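Exoenzyme S (Pseudomonas aeruginosa, PDB 6GN8) probably acts as a secreted toxin that both stimulates GTPases and transfers ADP-ribose to host proteins, this chain holding its ADP-ribosyltransferase part. Local coordinates at residues Lys26-Gly31 with Gln85-Gln90; Asp54-Ala59 with Met92-Glu97; Ile159-Ile164 with Ala170-Tyr175; Asp180-Leu185 with Leu203-Gly208. The protein carries 2 engineered substitutions. One frame throughout, in Å; residues are numbered along the deposited sequence.

Contact 1 (Lys26-Gly31 with Gln85-Gln90)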
loop_
_atom_site.group_PDB
_atom_site.type_symbol
_atom_site.label_atom_id
_atom_site.label_comp_id
_atom_site.label_asym_id
_atom_site.label_seq_id
_atom_site.Cartn_x
_atom_site.Cartn_y
_atom_site.Cartn_z
ATOM N N LYS C 26 -47.684 -20.195 -2.595
ATOM C CA LYS C 26 -48.922 -20.579 -3.284
ATOM C C LYS C 26 -49.950 -19.418 -3.261
ATOM O O LYS C 26 -50.606 -19.173 -4.283
ATOM C CB LYS C 26 -49.507 -21.866 -2.664
ATOM C CG LYS C 26 -50.909 -22.252 -3.140
ATOM C CD LYS C 26 -50.922 -23.149 -4.378
ATOM C CE LYS C 26 -52.288 -23.238 -5.040
ATOM N NZ LYS C 26 -53.346 -23.786 -4.140
ATOM N N ALA C 27 -50.065 -18.701 -2.115
ATOM C CA ALA C 27 -50.974 -17.555 -1.962
ATOM C C ALA C 27 -50.624 -16.430 -2.982
ATOM O O ALA C 27 -51.510 -15.937 -3.703
ATOM C CB ALA C 27 -50.914 -17.023 -0.535
ATOM N N LEU C 28 -49.316 -16.071 -3.052
ATOM C CA LEU C 28 -48.765 -15.083 -3.978
ATOM C C LEU C 28 -48.873 -15.595 -5.418
ATOM O O LEU C 28 -49.271 -14.818 -6.289
ATOM C CB LEU C 28 -47.301 -14.730 -3.619
ATOM C CG LEU C 28 -46.542 -13.836 -4.620
ATOM C CD1 LEU C 28 -47.204 -12.462 -4.802
ATOM C CD2 LEU C 28 -45.091 -13.730 -4.251
ATOM N N ALA C 29 -48.553 -16.892 -5.667
ATOM C CA ALA C 29 -48.644 -17.489 -7.007
ATOM C C ALA C 29 -50.065 -17.406 -7.539
ATOM O O ALA C 29 -50.255 -17.049 -8.701
ATOM C CB ALA C 29 -48.169 -18.935 -6.994
ATOM N N ASP C 30 -51.065 -17.685 -6.668
ATOM C CA ASP C 30 -52.487 -17.603 -6.995
ATOM C C ASP C 30 -52.890 -16.179 -7.276
ATOM O O ASP C 30 -53.637 -15.941 -8.229
ATOM C CB ASP C 30 -53.343 -18.183 -5.865
ATOM C CG ASP C 30 -53.264 -19.692 -5.738
ATOM O OD1 ASP C 30 -52.832 -20.356 -6.717
ATOM O OD2 ASP C 30 -53.638 -20.216 -4.664
ATOM N N GLY C 31 -52.373 -15.246 -6.466
ATOM C CA GLY C 31 -52.613 -13.813 -6.618
ATOM C C GLY C 31 -52.194 -13.300 -7.984
ATOM O O GLY C 31 -52.945 -12.554 -8.619
ATOM N N GLN C 85 -48.652 -4.459 -9.690
ATOM C CA GLN C 85 -47.277 -4.008 -9.417
ATOM C C GLN C 85 -46.800 -4.527 -8.050
ATOM O O GLN C 85 -45.696 -5.064 -7.967
ATOM C CB GLN C 85 -47.184 -2.477 -9.482
ATOM C CG GLN C 85 -47.408 -1.905 -10.887
ATOM C CD GLN C 85 -47.500 -0.395 -10.913
ATOM O OE1 GLN C 85 -47.928 0.272 -9.956
ATOM N NE2 GLN C 85 -47.119 0.184 -12.027
ATOM N N LYS C 86 -47.689 -4.468 -7.012
ATOM C CA LYS C 86 -47.441 -4.938 -5.641
ATOM C C LYS C 86 -47.070 -6.411 -5.624
ATOM O O LYS C 86 -46.041 -6.777 -5.035
ATOM C CB LYS C 86 -48.656 -4.688 -4.740
ATOM C CG LYS C 86 -48.694 -3.280 -4.155
ATOM C CD LYS C 86 -49.787 -3.082 -3.096
ATOM C CE LYS C 86 -51.154 -2.766 -3.678
ATOM N NZ LYS C 86 -52.196 -2.595 -2.627
ATOM N N LEU C 87 -47.866 -7.240 -6.326
ATOM C CA LEU C 87 -47.664 -8.693 -6.447
ATOM C C LEU C 87 -46.335 -9.049 -7.163
ATOM O O LEU C 87 -45.620 -9.934 -6.685
ATOM C CB LEU C 87 -48.852 -9.361 -7.171
ATOM C CG LEU C 87 -50.209 -9.355 -6.464
ATOM C CD1 LEU C 87 -51.326 -9.711 -7.427
ATOM C CD2 LEU C 87 -50.229 -10.296 -5.292
ATOM N N ILE C 88 -46.000 -8.344 -8.289
ATOM C CA ILE C 88 -44.762 -8.552 -9.053
ATOM C C ILE C 88 -43.561 -8.187 -8.171
ATOM O O ILE C 88 -42.591 -8.947 -8.110
ATOM C CB ILE C 88 -44.720 -7.797 -10.425
ATOM C CG1 ILE C 88 -45.809 -8.283 -11.374
ATOM C CG2 ILE C 88 -43.365 -7.999 -11.105
ATOM C CD1 ILE C 88 -46.032 -7.389 -12.655
ATOM N N ASP C 89 -43.653 -7.055 -7.461
ATOM C CA ASP C 89 -42.610 -6.562 -6.554
ATOM C C ASP C 89 -42.386 -7.525 -5.372
ATOM O O ASP C 89 -41.248 -7.714 -4.993
ATOM C CB ASP C 89 -42.976 -5.150 -6.051
ATOM C CG ASP C 89 -41.965 -4.497 -5.129
ATOM O OD1 ASP C 89 -40.787 -4.400 -5.517
ATOM O OD2 ASP C 89 -42.364 -4.056 -4.031
ATOM N N GLN C 90 -43.432 -8.145 -4.802
ATOM C CA GLN C 90 -43.175 -9.084 -3.690
ATOM C C GLN C 90 -42.619 -10.430 -4.204
ATOM O O GLN C 90 -41.775 -11.009 -3.520
ATOM C CB GLN C 90 -44.355 -9.284 -2.715
ATOM C CG GLN C 90 -45.730 -9.437 -3.311
ATOM C CD GLN C 90 -46.832 -9.190 -2.288
ATOM O OE1 GLN C 90 -47.701 -10.040 -2.044
ATOM N NE2 GLN C 90 -46.838 -8.015 -1.677
#

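Contact 2 (Asp54-Ala59 with Met92-Glu97)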
loop_
_atom_site.group_PDB
_atom_site.type_symbol
_atom_site.label_atom_id
_atom_site.label_comp_id
_atom_site.label_asym_id
_atom_site.label_seq_id
_atom_site.Cartn_x
_atom_site.Cartn_y
_atom_site.Cartn_z
ATOM N N ASP C 54 -42.920 -20.957 -8.073
ATOM C CA ASP C 54 -43.765 -20.583 -9.217
ATOM C C ASP C 54 -44.054 -19.086 -9.218
ATOM O O ASP C 54 -43.952 -18.460 -10.253
ATOM C CB ASP C 54 -45.101 -21.354 -9.196
ATOM C CG ASP C 54 -45.051 -22.850 -9.464
ATOM O OD1 ASP C 54 -44.018 -23.330 -9.983
ATOM O OD2 ASP C 54 -46.068 -23.541 -9.178
ATOM N N ALA C 55 -44.362 -18.521 -8.039
ATOM C CA ALA C 55 -44.647 -17.106 -7.812
ATOM C C ALA C 55 -43.504 -16.218 -8.255
ATOM O O ALA C 55 -43.743 -15.192 -8.898
ATOM C CB ALA C 55 -44.937 -16.863 -6.342
ATOM N N GLU C 56 -42.260 -16.628 -7.941
ATOM C CA GLU C 56 -41.032 -15.897 -8.260
ATOM C C GLU C 56 -40.723 -15.948 -9.753
ATOM O O GLU C 56 -40.390 -14.923 -10.337
ATOM C CB GLU C 56 -39.860 -16.462 -7.436
ATOM C CG GLU C 56 -39.971 -16.101 -5.973
ATOM C CD GLU C 56 -39.358 -17.061 -4.977
ATOM O OE1 GLU C 56 -38.388 -17.775 -5.322
ATOM O OE2 GLU C 56 -39.869 -17.100 -3.837
ATOM N N VAL C 57 -40.828 -17.142 -10.363
ATOM C CA VAL C 57 -40.579 -17.377 -11.792
ATOM C C VAL C 57 -41.593 -16.549 -12.613
ATOM O O VAL C 57 -41.181 -15.868 -13.542
ATOM C CB VAL C 57 -40.595 -18.899 -12.126
ATOM C CG1 VAL C 57 -40.547 -19.157 -13.633
ATOM C CG2 VAL C 57 -39.440 -19.618 -11.432
ATOM N N MET C 58 -42.885 -16.548 -12.234
ATOM C CA MET C 58 -43.892 -15.730 -12.930
ATOM C C MET C 58 -43.630 -14.223 -12.720
ATOM O O MET C 58 -43.714 -13.466 -13.686
ATOM C CB MET C 58 -45.323 -16.068 -12.464
ATOM C CG MET C 58 -45.785 -17.492 -12.788
ATOM S SD MET C 58 -47.546 -17.702 -12.394
ATOM C CE MET C 58 -47.520 -17.584 -10.614
ATOM N N ALA C 59 -43.303 -13.786 -11.482
ATOM C CA ALA C 59 -43.028 -12.366 -11.213
ATOM C C ALA C 59 -41.801 -11.845 -12.005
ATOM O O ALA C 59 -41.861 -10.746 -12.583
ATOM C CB ALA C 59 -42.831 -12.128 -9.729
ATOM N N MET C 92 -40.571 -10.702 -6.802
ATOM C CA MET C 92 -39.181 -10.416 -7.123
ATOM C C MET C 92 -38.360 -10.292 -5.862
ATOM O O MET C 92 -37.285 -10.876 -5.830
ATOM C CB MET C 92 -39.029 -9.178 -7.996
ATOM C CG MET C 92 -39.511 -9.415 -9.424
ATOM S SD MET C 92 -39.209 -7.993 -10.493
ATOM C CE MET C 92 -40.255 -6.949 -9.854
ATOM N N SER C 93 -38.870 -9.609 -4.808
ATOM C CA SER C 93 -38.196 -9.499 -3.496
ATOM C C SER C 93 -37.919 -10.878 -2.909
ATOM O O SER C 93 -36.804 -11.129 -2.484
ATOM C CB SER C 93 -39.038 -8.693 -2.508
ATOM O OG SER C 93 -39.173 -7.344 -2.917
ATOM N N ALA C 94 -38.913 -11.780 -2.913
ATOM C CA ALA C 94 -38.788 -13.151 -2.391
ATOM C C ALA C 94 -37.689 -13.923 -3.150
ATOM O O ALA C 94 -36.882 -14.611 -2.516
ATOM C CB ALA C 94 -40.130 -13.877 -2.499
ATOM N N ALA C 95 -37.641 -13.760 -4.501
ATOM C CA ALA C 95 -36.656 -14.367 -5.399
ATOM C C ALA C 95 -35.235 -13.940 -5.035
ATOM O O ALA C 95 -34.330 -14.774 -5.114
ATOM C CB ALA C 95 -36.953 -13.988 -6.855
ATOM N N PHE C 96 -35.026 -12.652 -4.659
ATOM C CA PHE C 96 -33.703 -12.146 -4.271
ATOM C C PHE C 96 -33.325 -12.665 -2.871
ATOM O O PHE C 96 -32.149 -12.926 -2.602
ATOM C CB PHE C 96 -33.642 -10.606 -4.343
ATOM C CG PHE C 96 -33.496 -10.061 -5.750
ATOM C CD1 PHE C 96 -32.259 -10.055 -6.390
ATOM C CD2 PHE C 96 -34.592 -9.527 -6.425
ATOM C CE1 PHE C 96 -32.132 -9.584 -7.704
ATOM C CE2 PHE C 96 -34.467 -9.051 -7.737
ATOM C CZ PHE C 96 -33.232 -9.082 -8.366
ATOM N N GLU C 97 -34.325 -12.857 -1.995
ATOM C CA GLU C 97 -34.105 -13.371 -0.642
ATOM C C GLU C 97 -33.516 -14.767 -0.684
ATOM O O GLU C 97 -32.545 -15.033 0.010
ATOM C CB GLU C 97 -35.407 -13.371 0.150
ATOM C CG GLU C 97 -35.785 -12.012 0.691
ATOM C CD GLU C 97 -36.722 -12.103 1.876
ATOM O OE1 GLU C 97 -37.955 -12.151 1.661
ATOM O OE2 GLU C 97 -36.218 -12.145 3.021
#

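Contact 3 (Ile159-Ile164 with Ala170-Tyr175). Engineered in segment 170-175: A170 (natural residue Glu), A172 (natural residue Glu).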
loop_
_atom_site.group_PDB
_atom_site.type_symbol
_atom_site.label_atom_id
_atom_site.label_comp_id
_atom_site.label_asym_id
_atom_site.label_seq_id
_atom_site.Cartn_x
_atom_site.Cartn_y
_atom_site.Cartn_z
ATOM N N ILE C 159 -29.943 -11.927 -10.405
ATOM C CA ILE C 159 -30.712 -13.115 -10.784
ATOM C C ILE C 159 -30.715 -13.210 -12.313
ATOM O O ILE C 159 -31.070 -12.253 -13.012
ATOM C CB ILE C 159 -32.152 -13.137 -10.170
ATOM C CG1 ILE C 159 -32.074 -13.289 -8.617
ATOM C CG2 ILE C 159 -33.046 -14.252 -10.813
ATOM C CD1 ILE C 159 -33.337 -13.077 -7.936
ATOM N N ASP C 160 -30.262 -14.356 -12.820
ATOM C CA ASP C 160 -30.250 -14.635 -14.243
ATOM C C ASP C 160 -31.650 -15.082 -14.625
ATOM O O ASP C 160 -32.158 -16.066 -14.083
ATOM C CB ASP C 160 -29.178 -15.678 -14.581
ATOM C CG ASP C 160 -29.260 -16.227 -15.991
ATOM O OD1 ASP C 160 -29.365 -15.421 -16.938
ATOM O OD2 ASP C 160 -29.213 -17.464 -16.147
ATOM N N VAL C 161 -32.307 -14.302 -15.478
ATOM C CA VAL C 161 -33.694 -14.544 -15.914
ATOM C C VAL C 161 -33.767 -14.992 -17.387
ATOM O O VAL C 161 -34.860 -15.075 -17.943
ATOM C CB VAL C 161 -34.580 -13.286 -15.666
ATOM C CG1 VAL C 161 -34.725 -12.996 -14.179
ATOM C CG2 VAL C 161 -34.054 -12.061 -16.401
ATOM N N SER C 162 -32.615 -15.338 -17.998
ATOM C CA SER C 162 -32.514 -15.681 -19.411
ATOM C C SER C 162 -33.301 -16.930 -19.786
ATOM O O SER C 162 -33.745 -17.036 -20.930
ATOM C CB SER C 162 -31.060 -15.787 -19.860
ATOM O OG SER C 162 -30.337 -16.787 -19.169
ATOM N N GLY C 163 -33.555 -17.804 -18.828
ATOM C CA GLY C 163 -34.366 -19.003 -19.040
ATOM C C GLY C 163 -35.850 -18.748 -18.856
ATOM O O GLY C 163 -36.675 -19.595 -19.219
ATOM N N ILE C 164 -36.221 -17.576 -18.304
ATOM C CA ILE C 164 -37.631 -17.195 -18.086
ATOM C C ILE C 164 -38.096 -16.253 -19.241
ATOM O O ILE C 164 -39.113 -16.508 -19.885
ATOM C CB ILE C 164 -37.805 -16.540 -16.673
ATOM C CG1 ILE C 164 -37.171 -17.415 -15.540
ATOM C CG2 ILE C 164 -39.277 -16.269 -16.375
ATOM C CD1 ILE C 164 -36.833 -16.697 -14.164
ATOM N N ALA C 170 -31.154 -11.128 -24.822
ATOM C CA ALA C 170 -30.435 -10.169 -23.970
ATOM C C ALA C 170 -29.726 -10.831 -22.783
ATOM O O ALA C 170 -28.836 -10.220 -22.205
ATOM C CB ALA C 170 -31.396 -9.101 -23.469
ATOM N N LYS C 171 -30.099 -12.068 -22.419
ATOM C CA LYS C 171 -29.516 -12.832 -21.304
ATOM C C LYS C 171 -29.390 -11.896 -20.084
ATOM O O LYS C 171 -28.289 -11.517 -19.667
ATOM C CB LYS C 171 -28.163 -13.476 -21.710
ATOM C CG LYS C 171 -28.220 -14.404 -22.946
ATOM C CD LYS C 171 -26.811 -14.850 -23.405
ATOM C CE LYS C 171 -25.985 -13.727 -24.011
ATOM N NZ LYS C 171 -24.650 -14.180 -24.469
ATOM N N ALA C 172 -30.549 -11.455 -19.577
ATOM C CA ALA C 172 -30.601 -10.457 -18.511
ATOM C C ALA C 172 -30.224 -10.986 -17.145
ATOM O O ALA C 172 -30.574 -12.101 -16.744
ATOM C CB ALA C 172 -31.986 -9.826 -18.445
ATOM N N ILE C 173 -29.505 -10.151 -16.431
ATOM C CA ILE C 173 -29.161 -10.374 -15.042
ATOM C C ILE C 173 -29.737 -9.178 -14.301
ATOM O O ILE C 173 -29.413 -8.035 -14.626
ATOM C CB ILE C 173 -27.667 -10.657 -14.768
ATOM C CG1 ILE C 173 -27.303 -12.048 -15.358
ATOM C CG2 ILE C 173 -27.380 -10.609 -13.242
ATOM C CD1 ILE C 173 -25.872 -12.512 -15.235
ATOM N N LEU C 174 -30.710 -9.452 -13.415
ATOM C CA LEU C 174 -31.390 -8.419 -12.641
ATOM C C LEU C 174 -30.800 -8.245 -11.250
ATOM O O LEU C 174 -30.588 -9.220 -10.533
ATOM C CB LEU C 174 -32.894 -8.715 -12.511
ATOM C CG LEU C 174 -33.646 -9.147 -13.757
ATOM C CD1 LEU C 174 -35.095 -9.412 -13.422
ATOM C CD2 LEU C 174 -33.510 -8.127 -14.912
ATOM N N TYR C 175 -30.569 -6.990 -10.864
ATOM C CA TYR C 175 -30.134 -6.624 -9.504
ATOM C C TYR C 175 -31.360 -6.057 -8.794
ATOM O O TYR C 175 -32.219 -5.442 -9.438
ATOM C CB TYR C 175 -28.927 -5.650 -9.499
ATOM C CG TYR C 175 -27.644 -6.367 -9.866
ATOM C CD1 TYR C 175 -26.886 -7.018 -8.895
ATOM C CD2 TYR C 175 -27.231 -6.466 -11.197
ATOM C CE1 TYR C 175 -25.741 -7.743 -9.234
ATOM C CE2 TYR C 175 -26.080 -7.173 -11.544
ATOM C CZ TYR C 175 -25.342 -7.814 -10.558
ATOM O OH TYR C 175 -24.255 -8.572 -10.880
#

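Contact 4 (Asp180-Leu185 with Leu203-Gly208)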
loop_
_atom_site.group_PDB
_atom_site.type_symbol
_atom_site.label_atom_id
_atom_site.label_comp_id
_atom_site.label_asym_id
_atom_site.label_seq_id
_atom_site.Cartn_x
_atom_site.Cartn_y
_atom_site.Cartn_z
ATOM N N ASP C 180 -27.205 -0.977 -3.614
ATOM C CA ASP C 180 -26.112 -0.047 -3.461
ATOM C C ASP C 180 -24.980 -0.455 -4.381
ATOM O O ASP C 180 -24.470 -1.582 -4.330
ATOM C CB ASP C 180 -25.650 0.008 -1.985
ATOM C CG ASP C 180 -26.479 0.869 -1.051
ATOM O OD1 ASP C 180 -27.094 1.849 -1.530
ATOM O OD2 ASP C 180 -26.477 0.591 0.166
ATOM N N MET C 181 -24.628 0.476 -5.248
ATOM C CA MET C 181 -23.559 0.375 -6.234
ATOM C C MET C 181 -22.519 1.505 -6.027
ATOM O O MET C 181 -22.890 2.668 -5.797
ATOM C CB MET C 181 -24.137 0.461 -7.653
ATOM C CG MET C 181 -25.072 -0.686 -8.019
ATOM S SD MET C 181 -24.156 -2.169 -8.482
ATOM C CE MET C 181 -25.481 -3.134 -9.176
ATOM N N ARG C 182 -21.234 1.143 -6.080
ATOM C CA ARG C 182 -20.109 2.063 -6.063
ATOM C C ARG C 182 -19.737 2.433 -7.474
ATOM O O ARG C 182 -19.571 1.554 -8.333
ATOM C CB ARG C 182 -18.895 1.454 -5.380
ATOM C CG ARG C 182 -17.826 2.513 -5.043
ATOM C CD ARG C 182 -16.686 1.935 -4.226
ATOM N NE ARG C 182 -17.170 1.183 -3.066
ATOM C CZ ARG C 182 -17.425 1.709 -1.872
ATOM N NH1 ARG C 182 -17.878 0.942 -0.887
ATOM N NH2 ARG C 182 -17.245 3.009 -1.657
ATOM N N VAL C 183 -19.600 3.741 -7.719
ATOM C CA VAL C 183 -19.173 4.230 -9.013
ATOM C C VAL C 183 -17.635 4.119 -9.049
ATOM O O VAL C 183 -16.966 4.921 -8.429
ATOM C CB VAL C 183 -19.676 5.666 -9.280
ATOM C CG1 VAL C 183 -19.169 6.182 -10.639
ATOM C CG2 VAL C 183 -21.194 5.716 -9.219
ATOM N N LEU C 184 -17.088 3.111 -9.741
ATOM C CA LEU C 184 -15.641 2.913 -9.855
ATOM C C LEU C 184 -15.003 3.898 -10.845
ATOM O O LEU C 184 -13.816 4.194 -10.754
ATOM C CB LEU C 184 -15.344 1.465 -10.301
ATOM C CG LEU C 184 -15.687 0.325 -9.306
ATOM C CD1 LEU C 184 -15.054 -0.944 -9.735
ATOM C CD2 LEU C 184 -15.247 0.658 -7.874
ATOM N N LEU C 185 -15.773 4.339 -11.836
ATOM C CA LEU C 185 -15.346 5.244 -12.900
ATOM C C LEU C 185 -16.564 5.820 -13.560
ATOM O O LEU C 185 -17.518 5.081 -13.864
ATOM C CB LEU C 185 -14.480 4.494 -13.935
ATOM C CG LEU C 185 -13.907 5.299 -15.108
ATOM C CD1 LEU C 185 -12.669 6.095 -14.698
ATOM C CD2 LEU C 185 -13.602 4.397 -16.292
ATOM N N LEU C 203 -19.624 -6.217 -2.381
ATOM C CA LEU C 203 -18.519 -7.074 -2.834
ATOM C C LEU C 203 -17.240 -6.889 -1.986
ATOM O O LEU C 203 -16.504 -7.859 -1.733
ATOM C CB LEU C 203 -18.189 -6.829 -4.315
ATOM C CG LEU C 203 -19.064 -7.555 -5.322
ATOM C CD1 LEU C 203 -18.595 -7.297 -6.742
ATOM C CD2 LEU C 203 -19.085 -9.036 -5.061
ATOM N N GLY C 204 -16.988 -5.644 -1.594
ATOM C CA GLY C 204 -15.815 -5.264 -0.827
ATOM C C GLY C 204 -15.040 -4.191 -1.555
ATOM O O GLY C 204 -15.478 -3.708 -2.610
ATOM N N GLU C 205 -13.876 -3.820 -1.004
ATOM C CA GLU C 205 -13.033 -2.797 -1.619
ATOM C C GLU C 205 -11.765 -3.457 -2.181
ATOM O O GLU C 205 -11.124 -2.899 -3.075
ATOM C CB GLU C 205 -12.749 -1.639 -0.638
ATOM C CG GLU C 205 -14.014 -0.829 -0.323
ATOM C CD GLU C 205 -13.875 0.442 0.497
ATOM O OE1 GLU C 205 -13.462 0.350 1.676
ATOM O OE2 GLU C 205 -14.211 1.530 -0.030
ATOM N N LEU C 206 -11.493 -4.701 -1.745
ATOM C CA LEU C 206 -10.390 -5.540 -2.210
ATOM C C LEU C 206 -10.794 -6.345 -3.462
ATOM O O LEU C 206 -9.977 -7.074 -4.035
ATOM C CB LEU C 206 -9.961 -6.492 -1.082
ATOM C CG LEU C 206 -9.655 -5.867 0.301
ATOM C CD1 LEU C 206 -9.484 -6.954 1.364
ATOM C CD2 LEU C 206 -8.404 -4.968 0.264
ATOM N N SER C 207 -12.070 -6.248 -3.860
ATOM C CA SER C 207 -12.598 -6.913 -5.051
ATOM C C SER C 207 -12.152 -6.129 -6.299
ATOM O O SER C 207 -12.039 -4.904 -6.243
ATOM C CB SER C 207 -14.126 -7.012 -4.980
ATOM O OG SER C 207 -14.681 -7.646 -6.126
ATOM N N GLY C 208 -11.879 -6.852 -7.383
ATOM C CA GLY C 208 -11.449 -6.286 -8.654
ATOM C C GLY C 208 -9.970 -5.975 -8.754
ATOM O O GLY C 208 -9.536 -5.323 -9.712
HETATM O O HOH W 1 -17.498 -1.499 -3.167
#

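Contact 1 (Lys26-Gly31 with Gln85-Gln90)
L28 and L87 make the apolar centre of this contact. Their methyls L28 CD1 and L87 CD2 lie 3.8 Å apart. L28 holds CG anti to its own backbone N (chi1 172°), and this swings its branch across to the other helix. Q90 adds an aliphatic patch, with L28 CD1 3.7 Å from Q90 CG. L28 and Q90 run past one another, pointing opposite ways, so L28 passes along the stem of Q90.

A second group of contacts is methyl against backbone. L28 CD1 lies 3.5 Å from L87 O. In return, L87 CD1 sits 3.5 Å from G31 O. G31 has no side chain, and L87 packs directly on its backbone.

The segments belong to helices 24-36 and 83-99 of the helical part of the domain. They run roughly antiparallel. The axes of the two segments come within 10.1 Å, at an angle of 139°. L28 also touches A55 of helix 54-77, and L87 touches L32 and R35 further along helix 24-36.

Contact 2 (Asp54-Ala59 with Met92-Glu97)
E56 lies along the backbone of A95. Its CG is 3.6 Å from A95 N and 3.8 Å from A95 CB, so the stem of the glutamate covers the small alanine. The carboxylate goes a little further, and E56 OE2 reaches 3.5 Å from A94 CB. One turn later on the first helix, A59 CB points at the second helix and meets M92 N at 4.0 Å. M92 CG is 4.3 Å from A59 CB. These are van der Waals contacts.

The next shell fixes the glutamate. CG of E56 stands anti to its carbonyl carbon (chi1 -71°), and the chain beyond is extended, which lays it across the A94-A95 surface. Each oxygen of its polar end has a partner. E56 OE2 forms a salt bridge with K98, a turn further along helix 83-99. E56 OE1 accepts a hydrogen bond from S53 N, just before helix 54-77 begins. The buried carboxylate thus ties the start of one helix to a lysine of the other.

Further out, M92 touches Y63 and L71, and A95 touches L60. I159 of strand 159-160 also touches A95.

The axes of the two segments come within 8.5 Å, and the angle between their directions is 116°. The small side chains of A59, A94 and A95 are consistent with this close approach. The result is a steep crossing of two helices in the buried part of the helical region of the ADP-ribosyltransferase domain.

Contact 3 (Ile159-Ile164 with Ala170-Tyr175)
V161 and L174 meet through methyl groups set by their first torsions. V161 holds CG1 anti to its carbonyl carbon (chi1 -66°), and L174 does the same with CG (chi1 -45°). V161 and L174 lie nearly perpendicular to one another, with V161 CG1 3.7 Å from L174 CD1. The other branch of V161 touches the engineered residue A172, with V161 CG2 3.7 Å from A172 CB.

The backbones form a short antiparallel hairpin. I159 and L174 are its hydrogen-bonded pair. I159 N donates to L174 O at 2.8 Å, and L174 N returns a bond to I159 O at 2.9 Å. D160 and I173 are the non-hydrogen-bonded pair. A third bond, V161 N to A172 O at 3.1 Å, is nearly straight at 169°. Next to it, S162 CB rests 3.6 Å from K171 CA.

D160 folds back on its own segment. S162 OG donates to D160 OD1 at 2.8 Å, on the syn side of the carboxylate, and S162 N adds a weak bond to the same oxygen.

Strand 172-175 is the middle strand of its sheet and also pairs with 133-136. I159 and L174 face the helices, touching A95 and Y63. A170 and A172 are engineered, both glutamate in nature. Their spacing is consistent with the Glu-X-Glu motif of ADP-ribosyltransferases. All three bonds across the hairpin run between backbone atoms, so the pairing is made by the main chain.

Contact 4 (Asp180-Leu185 with Leu203-Gly208)
R182 and E205 join the five-stranded mixed sheet to the loop that follows strand 194-200. R182 lies on strand 180-188, and its side chain points toward the loop. CG is anti to the backbone N (chi1 -166°), and the chain bends near its end. One face of the guanidinium is then turned to E205 OE2.

E205 OE2 sits 3.6 Å above the guanidinium plane, shifted toward the rim, and 3.7 Å from R182 CZ. The planes of the two groups are 40° apart. R182 NH2 and E205 OE2 make a long salt bridge of 3.7 Å. It rests on charge alone, since no N-H of the arginine points at that oxygen.

Strand 180-188 runs between strands 194-200 and 126-128, and a classic beta bulge breaks it at L184 and L185. R182 NH2 also bonds to G124 O, just before strand 126-128, its strongest polar partner.

A water bridges the segments at the guanidinium edge. It accepts from R182 NE at 2.7 Å and can donate to G204 O, 3.0 Å away, though other acceptors compete. The loop also meets another protein's chain. S207 OG bonds to an aromatic side chain there, and E205 O to a basic one.

Contacts 1 and 2 are neighbours, with centres about 9 Å apart. Both use helix 83-99, and their segments alternate along the chain. Helices 24-36, 54-77 and 83-99 thus form one packed unit. Contact 3 follows in sequence and lies about 13 Å from contact 2, centre to centre. F96 and A95 touch I159, so the small three-stranded sheet rests on the helices. Contact 4 comes last, about 33 Å from contact 1 between centres, on the other side of the chain's centre. It belongs to the larger sheet and meets contact 3 where Y175 touches M181. In space the order is helices, small sheet, large sheet, with engineered positions midway and the partner-binding loop at the far side.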